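Long-range contact in ornithine carbamoyltransferase (Giardia intestinalis, PDB 3GRF), which probably transfers the carbamoyl group of carbamoyl phosphate to ornithine, yielding citrulline: residues K45-S55 against F97-L108. Residues are numbered along the deposited sequence; the frame is centred on the assembly and turned at random.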
ATOM      1  N   LYS A  45     -13.230  -1.536   7.360  1.00 24.37           N
ATOM      2  CA  LYS A  45     -13.680  -0.373   6.596  1.00 30.30           C
ATOM      3  C   LYS A  45     -12.456   0.177   5.953  1.00 23.59           C
ATOM      4  O   LYS A  45     -11.366   0.014   6.516  1.00 26.95           O
ATOM      5  CB  LYS A  45     -14.354   0.665   7.498  1.00 30.84           C
ATOM      6  CG  LYS A  45     -15.782   0.228   7.910  1.00 38.54           C
ATOM      7  CD  LYS A  45     -16.319   1.092   9.040  1.00 49.26           C
ATOM      8  CE  LYS A  45     -17.698   0.604   9.499  1.00 48.37           C
ATOM      9  NZ  LYS A  45     -18.773   1.201   8.657  1.00 52.44           N
ATOM     10  N   THR A  46     -12.550   0.783   4.759  1.00 27.26           N
ATOM     11  CA  THR A  46     -11.338   1.309   4.084  1.00 25.63           C
ATOM     12  C   THR A  46     -11.472   2.753   3.678  1.00 22.73           C
ATOM     13  O   THR A  46     -12.560   3.241   3.365  1.00 22.63           O
ATOM     14  CB  THR A  46     -10.883   0.452   2.853  1.00 38.39           C
ATOM     15  OG1 THR A  46     -11.162   1.183   1.644  1.00 28.21           O
ATOM     16  CG2 THR A  46     -11.621  -0.874   2.853  1.00 20.39           C
ATOM     17  N   LEU A  47     -10.332   3.424   3.708  1.00 26.94           N
ATOM     18  CA  LEU A  47     -10.243   4.764   3.238  1.00 19.84           C
ATOM     19  C   LEU A  47      -9.480   4.756   1.914  1.00 29.49           C
ATOM     20  O   LEU A  47      -8.459   4.097   1.764  1.00 23.16           O
ATOM     21  CB  LEU A  47      -9.551   5.644   4.295  1.00 25.24           C
ATOM     22  CG  LEU A  47      -8.663   6.783   3.773  1.00 23.99           C
ATOM     23  CD1 LEU A  47      -9.566   7.894   3.286  1.00 26.48           C
ATOM     24  CD2 LEU A  47      -7.621   7.324   4.788  1.00 19.22           C
ATOM     25  N   LEU A  48      -9.988   5.494   0.948  1.00 29.22           N
ATOM     26  CA  LEU A  48      -9.303   5.588  -0.287  1.00 24.03           C
ATOM     27  C   LEU A  48      -8.568   6.906  -0.262  1.00 28.45           C
ATOM     28  O   LEU A  48      -9.185   7.943  -0.150  1.00 32.09           O
ATOM     29  CB  LEU A  48     -10.319   5.618  -1.403  1.00 28.60           C
ATOM     30  CG  LEU A  48      -9.753   5.776  -2.806  1.00 15.59           C
ATOM     31  CD1 LEU A  48      -8.488   4.884  -3.078  1.00 16.82           C
ATOM     32  CD2 LEU A  48     -10.865   5.441  -3.749  1.00 28.00           C
ATOM     33  N   ALA A  49      -7.242   6.883  -0.413  1.00 30.09           N
ATOM     34  CA  ALA A  49      -6.454   8.100  -0.200  1.00 19.39           C
ATOM     35  C   ALA A  49      -5.617   8.470  -1.408  1.00 27.19           C
ATOM     36  O   ALA A  49      -4.554   7.896  -1.596  1.00 31.52           O
ATOM     37  CB  ALA A  49      -5.535   7.890   1.006  1.00 23.20           C
ATOM     38  N   PHE A  50      -6.099   9.435  -2.200  1.00 31.77           N
ATOM     39  CA  PHE A  50      -5.422   9.932  -3.415  1.00 31.23           C
ATOM     40  C   PHE A  50      -4.357  10.933  -3.057  1.00 25.07           C
ATOM     41  O   PHE A  50      -4.533  11.753  -2.170  1.00 33.59           O
ATOM     42  CB  PHE A  50      -6.439  10.598  -4.361  1.00 23.07           C
ATOM     43  CG  PHE A  50      -7.503   9.649  -4.903  1.00 31.03           C
ATOM     44  CD1 PHE A  50      -8.757   9.605  -4.344  1.00 30.28           C
ATOM     45  CD2 PHE A  50      -7.232   8.786  -5.955  1.00 30.35           C
ATOM     46  CE1 PHE A  50      -9.751   8.730  -4.855  1.00 36.02           C
ATOM     47  CE2 PHE A  50      -8.236   7.911  -6.472  1.00 23.75           C
ATOM     48  CZ  PHE A  50      -9.486   7.898  -5.904  1.00 28.52           C
ATOM     49  N   PHE A  51      -3.210  10.848  -3.718  1.00 32.53           N
ATOM     50  CA  PHE A  51      -2.197  11.840  -3.541  1.00 22.69           C
ATOM     51  C   PHE A  51      -1.692  12.178  -4.918  1.00 32.84           C
ATOM     52  O   PHE A  51      -1.244  11.292  -5.634  1.00 39.82           O
ATOM     53  CB  PHE A  51      -1.061  11.289  -2.677  1.00 32.64           C
ATOM     54  CG  PHE A  51      -1.412  11.164  -1.217  1.00 32.15           C
ATOM     55  CD1 PHE A  51      -1.096  12.173  -0.325  1.00 32.55           C
ATOM     56  CD2 PHE A  51      -2.039  10.026  -0.742  1.00 25.52           C
ATOM     57  CE1 PHE A  51      -1.439  12.052   1.019  1.00 34.95           C
ATOM     58  CE2 PHE A  51      -2.351   9.867   0.621  1.00 30.86           C
ATOM     59  CZ  PHE A  51      -2.090  10.902   1.483  1.00 32.39           C
ATOM     60  N   ALA A  52      -1.749  13.463  -5.292  1.00 39.91           N
ATOM     61  CA  ALA A  52      -1.227  13.945  -6.550  1.00 45.41           C
ATOM     62  C   ALA A  52       0.242  14.303  -6.360  1.00 47.11           C
ATOM     63  O   ALA A  52       0.984  14.499  -7.308  1.00 53.54           O
ATOM     64  CB  ALA A  52      -2.026  15.152  -7.029  1.00 44.61           C
ATOM     65  N   LYS A  53       0.628  14.361  -5.119  1.00 51.09           N
ATOM     66  CA  LYS A  53       2.003  14.637  -4.710  1.00 56.17           C
ATOM     67  C   LYS A  53       2.145  14.141  -3.264  1.00 51.14           C
ATOM     68  O   LYS A  53       1.274  14.368  -2.417  1.00 51.37           O
ATOM     69  CB  LYS A  53       2.330  16.132  -4.902  1.00 60.87           C
ATOM     70  CG  LYS A  53       3.156  16.747  -3.796  1.00 73.40           C
ATOM     71  CD  LYS A  53       3.744  18.088  -4.201  1.00 74.90           C
ATOM     72  CE  LYS A  53       4.628  18.654  -3.103  1.00 78.65           C
ATOM     73  NZ  LYS A  53       5.113  17.594  -2.179  1.00 77.51           N
ATOM     74  N   PRO A  54       3.302  13.456  -2.997  1.00 58.31           N
ATOM     75  CA  PRO A  54       3.582  12.890  -1.672  1.00 52.96           C
ATOM     76  C   PRO A  54       3.642  13.933  -0.553  1.00 44.44           C
ATOM     77  O   PRO A  54       4.127  15.051  -0.735  1.00 42.21           O
ATOM     78  CB  PRO A  54       4.987  12.257  -1.794  1.00 60.54           C
ATOM     79  CG  PRO A  54       5.160  11.945  -3.232  1.00 62.74           C
ATOM     80  CD  PRO A  54       3.952  12.506  -3.935  1.00 61.01           C
ATOM     81  N   SER A  55       3.128  13.509   0.612  1.00 46.71           N
ATOM     82  CA  SER A  55       3.396  14.225   1.836  1.00 41.81           C
ATOM     83  C   SER A  55       3.539  13.115   2.826  1.00 42.44           C
ATOM     84  O   SER A  55       2.565  12.413   3.122  1.00 41.44           O
ATOM     85  CB  SER A  55       2.222  15.119   2.263  1.00 38.11           C
ATOM     86  OG  SER A  55       2.316  15.502   3.649  1.00 35.00           O
ATOM     87  N   PHE A  97     -16.109   4.710  -6.733  1.00 29.80           N
ATOM     88  CA  PHE A  97     -15.459   4.431  -5.432  1.00 34.82           C
ATOM     89  C   PHE A  97     -16.404   4.526  -4.239  1.00 33.49           C
ATOM     90  O   PHE A  97     -16.183   3.871  -3.241  1.00 32.86           O
ATOM     91  CB  PHE A  97     -14.063   5.097  -5.202  1.00 26.91           C
ATOM     92  CG  PHE A  97     -14.039   6.642  -5.132  1.00 30.90           C
ATOM     93  CD1 PHE A  97     -13.294   7.373  -6.085  1.00 35.33           C
ATOM     94  CD2 PHE A  97     -14.667   7.346  -4.103  1.00 32.87           C
ATOM     95  CE1 PHE A  97     -13.198   8.779  -6.012  1.00 33.63           C
ATOM     96  CE2 PHE A  97     -14.591   8.749  -4.016  1.00 29.73           C
ATOM     97  CZ  PHE A  97     -13.856   9.464  -4.966  1.00 32.69           C
ATOM     98  N   SER A  98     -17.483   5.303  -4.398  1.00 29.82           N
ATOM     99  CA  SER A  98     -18.502   5.499  -3.371  1.00 23.80           C
ATOM    100  C   SER A  98     -19.383   4.277  -3.182  1.00 24.89           C
ATOM    101  O   SER A  98     -20.140   4.217  -2.231  1.00 27.48           O
ATOM    102  CB  SER A  98     -19.400   6.687  -3.682  1.00 26.12           C
ATOM    103  OG  SER A  98     -18.654   7.820  -4.047  1.00 28.91           O
ATOM    104  N   ARG A  99     -19.282   3.307  -4.067  1.00 26.76           N
ATOM    105  CA  ARG A  99     -19.991   2.044  -3.871  1.00 29.19           C
ATOM    106  C   ARG A  99     -19.031   0.934  -3.446  1.00 27.54           C
ATOM    107  O   ARG A  99     -19.398  -0.237  -3.495  1.00 28.08           O
ATOM    108  CB  ARG A  99     -20.639   1.663  -5.182  1.00 34.84           C
ATOM    109  CG  ARG A  99     -21.808   2.504  -5.572  1.00 24.63           C
ATOM    110  CD  ARG A  99     -22.111   2.197  -7.030  1.00 36.12           C
ATOM    111  NE  ARG A  99     -23.388   2.745  -7.528  1.00 32.12           N
ATOM    112  CZ  ARG A  99     -23.616   4.041  -7.744  1.00 26.73           C
ATOM    113  NH1 ARG A  99     -22.674   4.947  -7.504  1.00 32.82           N
ATOM    114  NH2 ARG A  99     -24.777   4.429  -8.222  1.00 31.92           N
ATOM    115  N   MET A 100     -17.776   1.296  -3.118  1.00 26.07           N
ATOM    116  CA  MET A 100     -16.752   0.320  -2.660  1.00 31.14           C
ATOM    117  C   MET A 100     -16.150   0.704  -1.314  1.00 36.46           C
ATOM    118  O   MET A 100     -16.204  -0.100  -0.375  1.00 24.48           O
ATOM    119  CB  MET A 100     -15.633   0.091  -3.695  1.00 30.21           C
ATOM    120  CG  MET A 100     -16.042  -0.751  -4.946  1.00 28.29           C
ATOM    121  SD  MET A 100     -14.664  -0.900  -6.097  1.00 33.16           S
ATOM    122  CE  MET A 100     -15.475  -1.333  -7.606  1.00 33.10           C
ATOM    123  N   VAL A 101     -15.604   1.939  -1.231  1.00 28.88           N
ATOM    124  CA  VAL A 101     -14.923   2.425  -0.030  1.00 25.44           C
ATOM    125  C   VAL A 101     -15.914   3.151   0.892  1.00 30.33           C
ATOM    126  O   VAL A 101     -17.062   3.434   0.506  1.00 28.40           O
ATOM    127  CB  VAL A 101     -13.674   3.264  -0.384  1.00 24.60           C
ATOM    128  CG1 VAL A 101     -12.757   2.419  -1.282  1.00 25.62           C
ATOM    129  CG2 VAL A 101     -14.085   4.591  -1.095  1.00 21.40           C
ATOM    130  N   ASP A 102     -15.496   3.355   2.140  1.00 31.35           N
ATOM    131  CA  ASP A 102     -16.315   3.987   3.162  1.00 31.46           C
ATOM    132  C   ASP A 102     -16.011   5.475   3.293  1.00 26.01           C
ATOM    133  O   ASP A 102     -16.822   6.276   3.786  1.00 30.15           O
ATOM    134  CB  ASP A 102     -16.088   3.273   4.483  1.00 25.31           C
ATOM    135  CG  ASP A 102     -16.419   1.840   4.399  1.00 26.72           C
ATOM    136  OD1 ASP A 102     -15.493   1.014   4.251  1.00 33.35           O
ATOM    137  OD2 ASP A 102     -17.618   1.531   4.397  1.00 34.35           O
ATOM    138  N   ILE A 103     -14.818   5.863   2.871  1.00 29.39           N
ATOM    139  CA  ILE A 103     -14.394   7.248   3.055  1.00 26.14           C
ATOM    140  C   ILE A 103     -13.243   7.522   2.138  1.00 24.42           C
ATOM    141  O   ILE A 103     -12.598   6.583   1.694  1.00 23.08           O
ATOM    142  CB  ILE A 103     -13.988   7.570   4.534  1.00 23.21           C
ATOM    143  CG1 ILE A 103     -13.627   9.038   4.703  1.00 23.45           C
ATOM    144  CG2 ILE A 103     -12.864   6.681   5.075  1.00 25.14           C
ATOM    145  CD1 ILE A 103     -13.730   9.484   6.103  1.00 26.00           C
ATOM    146  N   CYS A 104     -12.993   8.802   1.842  1.00 24.25           N
ATOM    147  CA  CYS A 104     -11.979   9.192   0.845  1.00 27.05           C
ATOM    148  C   CYS A 104     -11.277  10.470   1.296  1.00 29.97           C
ATOM    149  O   CYS A 104     -11.912  11.401   1.753  1.00 30.07           O
ATOM    150  CB  CYS A 104     -12.640   9.413  -0.526  1.00 28.24           C
ATOM    151  SG  CYS A 104     -11.602  10.200  -1.829  1.00 28.31           S
ATOM    152  N   THR A 105      -9.960  10.518   1.163  1.00 30.16           N
ATOM    153  CA  THR A 105      -9.236  11.770   1.341  1.00 31.32           C
ATOM    154  C   THR A 105      -8.513  11.943   0.016  1.00 30.85           C
ATOM    155  O   THR A 105      -8.235  10.954  -0.656  1.00 26.90           O
ATOM    156  CB  THR A 105      -8.140  11.666   2.439  1.00 31.03           C
ATOM    157  OG1 THR A 105      -7.302  10.575   2.104  1.00 28.32           O
ATOM    158  CG2 THR A 105      -8.712  11.435   3.848  1.00 25.20           C
ATOM    159  N   ALA A 106      -8.218  13.178  -0.370  1.00 29.42           N
ATOM    160  CA  ALA A 106      -7.513  13.418  -1.627  1.00 34.00           C
ATOM    161  C   ALA A 106      -6.684  14.659  -1.468  1.00 37.00           C
ATOM    162  O   ALA A 106      -7.105  15.632  -0.839  1.00 38.80           O
ATOM    163  CB  ALA A 106      -8.489  13.591  -2.786  1.00 27.99           C
ATOM    164  N   ARG A 107      -5.485  14.603  -2.013  1.00 31.11           N
ATOM    165  CA  ARG A 107      -4.534  15.691  -1.999  1.00 31.25           C
ATOM    166  C   ARG A 107      -4.367  16.083  -3.439  1.00 38.90           C
ATOM    167  O   ARG A 107      -3.535  15.489  -4.128  1.00 31.12           O
ATOM    168  CB  ARG A 107      -3.218  15.257  -1.356  1.00 36.19           C
ATOM    169  CG  ARG A 107      -2.395  16.390  -0.741  1.00 54.52           C
ATOM    170  CD  ARG A 107      -1.667  17.178  -1.827  1.00 60.05           C
ATOM    171  NE  ARG A 107      -0.544  17.983  -1.316  1.00 66.25           N
ATOM    172  CZ  ARG A 107       0.300  17.599  -0.350  1.00 68.60           C
ATOM    173  NH1 ARG A 107       0.162  16.414   0.235  1.00 69.00           N
ATOM    174  NH2 ARG A 107       1.271  18.421   0.033  1.00 56.86           N
ATOM    175  N   LEU A 108      -5.131  17.063  -3.921  1.00 41.68           N
ATOM    176  CA  LEU A 108      -5.116  17.417  -5.341  1.00 47.12           C
ATOM    177  C   LEU A 108      -4.696  18.881  -5.500  1.00 51.31           C
ATOM    178  O   LEU A 108      -4.868  19.693  -4.578  1.00 47.16           O
ATOM    179  CB  LEU A 108      -6.492  17.119  -5.986  1.00 45.62           C
ATOM    180  CG  LEU A 108      -7.096  15.719  -5.731  1.00 40.13           C
ATOM    181  CD1 LEU A 108      -8.613  15.649  -5.922  1.00 39.50           C
ATOM    182  CD2 LEU A 108      -6.393  14.620  -6.535  1.00 37.44           C
TER
HETATM  183  O   HOH W   1      -5.274  11.519   0.724  1.00 28.17           O
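Leu48 N donates to Ile103 O (2.9 Å), and Leu48 O in turn accepts from Thr105 N; the ladder continues through Phe50 to Ala52, joining strands 46-51 and 103-107 side by side in parallel. The face of Leu48, Phe50, Cys104 and Ala106 is closely packed. There CD2 of Leu48 lies 3.5 Å from CB of Phe97, and the rings of Phe50 and Phe97 meet obliquely, planes at 48°. Cys104 SG sits at the edge of the Phe50 ring, 3.8 Å from CE1, a sulfur-aromatic contact suited to a small, weakly polar side chain. The methyl of Ala106 meets CB of Phe50 at 4.0 Å, small enough for its bridge partner to lie alongside. On the other face, Leu47 CD1 reaches Thr105 CG2, and a water donates to Phe50 O and also hydrogen-bonds Thr105 OG1, so the hydroxyl of a threonine suits this place.

The ends are more open to solvent. Asp102 CG stands anti to its carbonyl carbon (chi1 -59°), which brings OD1, through its anti lone pair, to Thr46 N at 3.0 Å, while Lys45 NZ remains 4.4 Å from Asp102 OD2, too far for a salt bridge. At the exposed far end the Arg107 chain, bent at chi2 (-77°), carries its guanidinium past Lys53 O to Ser55 CB at its edge; Ser55 OG caps Thr58 N of helix 56-69.

Both strands are interior to the four-stranded parallel sheet of the carbamoyl-phosphate-binding domain, between strands 72-77 and 125-127. Met117 of helix 111-120 covers Phe50, Phe97 and Cys104, whereas helix 56-69 packs on Phe51 and Thr105, and helix 303-322 on Ile103.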